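Local coordinates for putative carboxynorspermidine decarboxylase protein (Sinorhizobium meliloti, PDB 3MT1), which probably catalyses the pyridoxal phosphate-dependent decarboxylation of carboxynorspermidine and carboxyspermidine to norspermidine and spermidine, working as a homodimer, at residues Thr276-Ile290 with Val300-Val312. Residues are numbered along the deposited sequence; the frame is centred on the assembly and turned at random.
Sequences TAKVLPNEGSHSYMI and VFGEFRFAEELKV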
loop_
_atom_site.group_PDB
_atom_site.type_symbol
_atom_site.label_atom_id
_atom_site.label_comp_id
_atom_site.label_asym_id
_atom_site.label_seq_id
_atom_site.Cartn_x
_atom_site.Cartn_y
_atom_site.Cartn_z
ATOM N N THR B 276 0.640 15.937 2.511
ATOM C CA THR B 276 1.841 16.011 3.281
ATOM C C THR B 276 1.531 15.659 4.725
ATOM O O THR B 276 0.413 15.809 5.155
ATOM C CB THR B 276 2.304 17.426 3.244
ATOM O OG1 THR B 276 1.238 18.240 3.743
ATOM C CG2 THR B 276 2.636 17.852 1.767
ATOM N N ALA B 277 2.530 15.197 5.465
ATOM C CA ALA B 277 2.334 14.786 6.843
ATOM C C ALA B 277 2.324 15.989 7.782
ATOM O O ALA B 277 2.316 17.133 7.326
ATOM C CB ALA B 277 3.392 13.757 7.251
ATOM N N LYS B 278 2.304 15.763 9.089
ATOM C CA LYS B 278 2.309 16.907 10.010
ATOM C C LYS B 278 3.353 16.833 11.107
ATOM O O LYS B 278 3.548 15.769 11.705
ATOM C CB LYS B 278 0.940 17.110 10.633
ATOM C CG LYS B 278 -0.048 17.738 9.708
ATOM C CD LYS B 278 -1.451 17.647 10.299
ATOM C CE LYS B 278 -2.092 16.302 10.003
ATOM N NZ LYS B 278 -1.729 15.898 8.609
ATOM N N VAL B 279 3.977 17.983 11.376
ATOM C CA VAL B 279 4.991 18.138 12.394
ATOM C C VAL B 279 4.615 19.269 13.375
ATOM O O VAL B 279 3.791 20.141 13.064
ATOM C CB VAL B 279 6.363 18.350 11.729
ATOM C CG1 VAL B 279 7.441 18.453 12.748
ATOM C CG2 VAL B 279 6.676 17.148 10.815
ATOM N N LEU B 280 5.196 19.226 14.576
ATOM C CA LEU B 280 4.975 20.242 15.607
ATOM C C LEU B 280 6.284 20.657 16.257
ATOM O O LEU B 280 7.161 19.829 16.472
ATOM C CB LEU B 280 4.046 19.737 16.709
ATOM C CG LEU B 280 2.581 19.416 16.443
ATOM C CD1 LEU B 280 1.967 18.902 17.739
ATOM C CD2 LEU B 280 1.793 20.598 15.899
ATOM N N PRO B 281 6.450 21.966 16.521
ATOM C CA PRO B 281 5.662 23.047 15.933
ATOM C C PRO B 281 6.152 23.180 14.504
ATOM O O PRO B 281 7.274 22.742 14.173
ATOM C CB PRO B 281 6.132 24.249 16.710
ATOM C CG PRO B 281 7.569 23.914 17.000
ATOM C CD PRO B 281 7.551 22.482 17.351
ATOM N N ASN B 282 5.364 23.739 13.619
ATOM C CA ASN B 282 5.952 23.789 12.296
ATOM C C ASN B 282 6.605 25.149 12.134
ATOM O O ASN B 282 6.222 25.949 11.270
ATOM C CB ASN B 282 4.958 23.434 11.190
ATOM C CG ASN B 282 5.635 23.246 9.862
ATOM O OD1 ASN B 282 6.840 23.018 9.796
ATOM N ND2 ASN B 282 4.875 23.350 8.793
ATOM N N GLU B 283 7.575 25.413 13.010
ATOM C CA GLU B 283 8.133 26.756 13.161
ATOM C C GLU B 283 9.642 26.741 13.223
ATOM O O GLU B 283 10.250 25.689 13.419
ATOM C CB GLU B 283 7.585 27.441 14.413
ATOM C CG GLU B 283 6.102 27.818 14.365
ATOM C CD GLU B 283 5.744 28.789 13.228
ATOM O OE1 GLU B 283 6.666 29.360 12.591
ATOM O OE2 GLU B 283 4.526 28.969 12.970
ATOM N N GLY B 284 10.233 27.919 13.071
ATOM C CA GLY B 284 11.671 28.063 13.016
ATOM C C GLY B 284 12.105 28.439 11.617
ATOM O O GLY B 284 11.279 28.570 10.708
ATOM N N SER B 285 13.408 28.604 11.436
ATOM C CA SER B 285 13.931 29.061 10.158
ATOM C C SER B 285 14.921 28.098 9.511
ATOM O O SER B 285 15.847 28.531 8.827
ATOM C CB SER B 285 14.553 30.456 10.315
ATOM O OG SER B 285 15.455 30.485 11.406
ATOM N N HIS B 286 14.732 26.798 9.734
ATOM C CA HIS B 286 15.403 25.771 8.923
ATOM C C HIS B 286 14.383 24.931 8.216
ATOM O O HIS B 286 13.796 24.038 8.809
ATOM C CB HIS B 286 16.338 24.902 9.757
ATOM C CG HIS B 286 17.564 25.624 10.185
ATOM N ND1 HIS B 286 17.619 26.370 11.345
ATOM C CD2 HIS B 286 18.760 25.780 9.572
ATOM C CE1 HIS B 286 18.813 26.926 11.446
ATOM N NE2 HIS B 286 19.522 26.591 10.380
ATOM N N SER B 287 14.173 25.226 6.945
ATOM C CA SER B 287 13.160 24.550 6.164
ATOM C C SER B 287 13.722 23.296 5.502
ATOM O O SER B 287 14.705 23.348 4.743
ATOM C CB SER B 287 12.514 25.506 5.147
ATOM O OG SER B 287 11.099 25.328 5.127
ATOM N N TYR B 288 13.093 22.168 5.821
ATOM C CA TYR B 288 13.540 20.846 5.371
ATOM C C TYR B 288 12.474 20.140 4.563
ATOM O O TYR B 288 11.293 20.112 4.946
ATOM C CB TYR B 288 13.926 19.948 6.547
ATOM C CG TYR B 288 15.314 20.169 7.097
ATOM C CD1 TYR B 288 16.361 19.320 6.757
ATOM C CD2 TYR B 288 15.580 21.220 7.970
ATOM C CE1 TYR B 288 17.645 19.511 7.267
ATOM C CE2 TYR B 288 16.851 21.423 8.486
ATOM C CZ TYR B 288 17.884 20.574 8.135
ATOM O OH TYR B 288 19.157 20.790 8.652
HETATM N N MSE B 289 12.893 19.574 3.440
HETATM C CA MSE B 289 12.107 18.517 2.839
HETATM C C MSE B 289 12.526 17.209 3.498
HETATM O O MSE B 289 13.713 16.865 3.500
HETATM C CB MSE B 289 12.293 18.452 1.332
HETATM C CG MSE B 289 11.145 17.738 0.647
HETATM SE SE MSE B 289 11.506 17.476 -1.244
HETATM C CE MSE B 289 9.695 17.761 -1.977
ATOM N N ILE B 290 11.561 16.514 4.094
ATOM C CA ILE B 290 11.829 15.230 4.721
ATOM C C ILE B 290 11.336 14.125 3.831
ATOM O O ILE B 290 10.175 14.097 3.461
ATOM C CB ILE B 290 11.166 15.079 6.114
ATOM C CG1 ILE B 290 11.498 16.273 7.017
ATOM C CG2 ILE B 290 11.599 13.766 6.783
ATOM C CD1 ILE B 290 10.361 17.277 7.098
ATOM N N VAL B 300 8.099 11.585 -0.193
ATOM C CA VAL B 300 8.379 12.781 0.565
ATOM C C VAL B 300 7.229 13.029 1.573
ATOM O O VAL B 300 6.023 13.033 1.207
ATOM C CB VAL B 300 8.550 13.987 -0.375
ATOM C CG1 VAL B 300 9.474 13.646 -1.603
ATOM C CG2 VAL B 300 7.200 14.460 -0.852
ATOM N N PHE B 301 7.602 13.203 2.839
ATOM C CA PHE B 301 6.628 13.436 3.882
ATOM C C PHE B 301 6.040 14.829 3.863
ATOM O O PHE B 301 4.850 14.964 4.155
ATOM C CB PHE B 301 7.220 13.169 5.256
ATOM C CG PHE B 301 7.356 11.749 5.551
ATOM C CD1 PHE B 301 8.514 11.041 5.133
ATOM C CD2 PHE B 301 6.332 11.069 6.213
ATOM C CE1 PHE B 301 8.648 9.686 5.364
ATOM C CE2 PHE B 301 6.472 9.686 6.489
ATOM C CZ PHE B 301 7.627 8.999 6.077
ATOM N N GLY B 302 6.890 15.832 3.570
ATOM C CA GLY B 302 6.552 17.265 3.568
ATOM C C GLY B 302 7.731 18.245 3.719
ATOM O O GLY B 302 8.840 17.850 4.077
ATOM N N GLU B 303 7.498 19.526 3.416
ATOM C CA GLU B 303 8.500 20.590 3.673
ATOM C C GLU B 303 8.137 21.169 5.038
ATOM O O GLU B 303 7.013 21.638 5.236
ATOM C CB GLU B 303 8.507 21.697 2.595
ATOM C CG GLU B 303 8.796 21.232 1.156
ATOM C CD GLU B 303 9.268 22.356 0.184
ATOM O OE1 GLU B 303 8.609 23.432 0.084
ATOM O OE2 GLU B 303 10.302 22.159 -0.508
ATOM N N PHE B 304 9.050 21.095 5.996
ATOM C CA PHE B 304 8.730 21.630 7.297
ATOM C C PHE B 304 9.730 22.630 7.806
ATOM O O PHE B 304 10.852 22.718 7.332
ATOM C CB PHE B 304 8.534 20.515 8.314
ATOM C CG PHE B 304 7.442 19.574 7.950
ATOM C CD1 PHE B 304 6.120 19.953 8.093
ATOM C CD2 PHE B 304 7.738 18.319 7.420
ATOM C CE1 PHE B 304 5.109 19.099 7.736
ATOM C CE2 PHE B 304 6.723 17.456 7.055
ATOM C CZ PHE B 304 5.400 17.850 7.216
ATOM N N ARG B 305 9.270 23.417 8.763
ATOM C CA ARG B 305 10.120 24.282 9.550
ATOM C C ARG B 305 10.539 23.569 10.849
ATOM O O ARG B 305 9.773 22.799 11.459
ATOM C CB ARG B 305 9.415 25.615 9.819
ATOM C CG ARG B 305 9.475 26.573 8.661
ATOM C CD ARG B 305 8.355 27.595 8.705
ATOM N NE ARG B 305 8.714 28.791 7.946
ATOM C CZ ARG B 305 7.863 29.500 7.202
ATOM N NH1 ARG B 305 6.588 29.126 7.095
ATOM N NH2 ARG B 305 8.288 30.586 6.550
ATOM N N PHE B 306 11.790 23.819 11.213
ATOM C CA PHE B 306 12.395 23.367 12.445
ATOM C C PHE B 306 13.156 24.561 12.990
ATOM O O PHE B 306 13.458 25.505 12.252
ATOM C CB PHE B 306 13.340 22.208 12.159
ATOM C CG PHE B 306 12.652 21.012 11.555
ATOM C CD1 PHE B 306 12.048 20.061 12.372
ATOM C CD2 PHE B 306 12.586 20.857 10.171
ATOM C CE1 PHE B 306 11.394 18.962 11.824
ATOM C CE2 PHE B 306 11.940 19.769 9.614
ATOM C CZ PHE B 306 11.339 18.815 10.434
ATOM N N ALA B 307 13.440 24.534 14.290
ATOM C CA ALA B 307 14.105 25.654 14.954
ATOM C C ALA B 307 15.627 25.505 14.829
ATOM O O ALA B 307 16.346 26.501 14.677
ATOM C CB ALA B 307 13.680 25.714 16.388
ATOM N N GLU B 308 16.094 24.246 14.868
ATOM C CA GLU B 308 17.525 23.893 14.772
ATOM C C GLU B 308 17.802 22.958 13.613
ATOM O O GLU B 308 17.035 22.020 13.341
ATOM C CB GLU B 308 18.043 23.192 16.040
ATOM C CG GLU B 308 17.526 23.736 17.364
ATOM C CD GLU B 308 16.181 23.150 17.737
ATOM O OE1 GLU B 308 15.677 22.305 16.961
ATOM O OE2 GLU B 308 15.626 23.539 18.792
ATOM N N GLU B 309 18.929 23.214 12.962
ATOM C CA GLU B 309 19.534 22.306 12.004
ATOM C C GLU B 309 19.381 20.835 12.424
ATOM O O GLU B 309 19.722 20.464 13.559
ATOM C CB GLU B 309 21.009 22.655 11.870
ATOM C CG GLU B 309 21.614 22.286 10.544
ATOM C CD GLU B 309 23.100 22.041 10.632
ATOM O OE1 GLU B 309 23.713 22.302 11.699
ATOM O OE2 GLU B 309 23.663 21.588 9.617
ATOM N N LEU B 310 18.858 20.016 11.513
ATOM C CA LEU B 310 18.665 18.595 11.771
ATOM C C LEU B 310 19.946 17.793 11.586
ATOM O O LEU B 310 20.697 17.999 10.621
ATOM C CB LEU B 310 17.591 18.015 10.845
ATOM C CG LEU B 310 16.136 18.391 11.054
ATOM C CD1 LEU B 310 15.317 17.639 10.018
ATOM C CD2 LEU B 310 15.663 18.079 12.483
ATOM N N LYS B 311 20.174 16.861 12.501
ATOM C CA LYS B 311 21.380 16.054 12.480
ATOM C C LYS B 311 20.984 14.600 12.390
ATOM O O LYS B 311 19.931 14.207 12.898
ATOM C CB LYS B 311 22.214 16.261 13.759
ATOM C CG LYS B 311 22.331 17.704 14.274
ATOM C CD LYS B 311 22.317 17.706 15.827
ATOM C CE LYS B 311 22.295 19.123 16.428
ATOM N NZ LYS B 311 23.533 19.879 16.082
ATOM N N VAL B 312 21.833 13.797 11.760
ATOM C CA VAL B 312 21.687 12.349 11.798
ATOM C C VAL B 312 21.472 11.895 13.263
ATOM O O VAL B 312 22.262 12.228 14.132
ATOM C CB VAL B 312 22.930 11.648 11.163
ATOM C CG1 VAL B 312 22.876 10.103 11.340
ATOM C CG2 VAL B 312 23.093 12.036 9.693
#
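Tyr288 and Leu310 run past each other in opposite directions, and Tyr288 crosses Phe306 at about a right angle. Tyr288 CB rests 3.7 Å from Phe306 CE2. CG sits anti to the carbonyl carbon (chi1 -82°), which brings one ring face against Leu310. CG and CD1 meet Leu310 CD1, which lies over the ring centre in a CH-pi contact. CD2 meets Phe306 CD2, and the two rings are turned 82° to each other. CE1 meets Leu310 CB, and CE2 meets Leu310 N and CG. Further out, CZ touches Leu310 CB. At the tip, Tyr288 OH accepts a hydrogen bond from Leu310 N at 3.0 Å. The same oxygen touches Glu309 CG.

Strands 286-291 and 300-306 form an antiparallel beta hairpin in the C-terminal sheet domain of this class-II decarboxylase family. Tyr288 and Phe304 are a hydrogen-bonded pair, joined by both backbone bonds. Ser285 and His286 both face Phe306 in a classic beta bulge.

The loop before strand 286-291 packs on one face and the edge of the Phe304 ring. Val279 CG2 makes a CH-pi contact 3.6 Å from the centroid of the Phe304 ring, nearly on its normal. Ala277 O comes to the ring edge, 3.2 Å from Phe304 CZ. Asn282 OD1 accepts a hydrogen bond from Arg305 N at 2.7 Å.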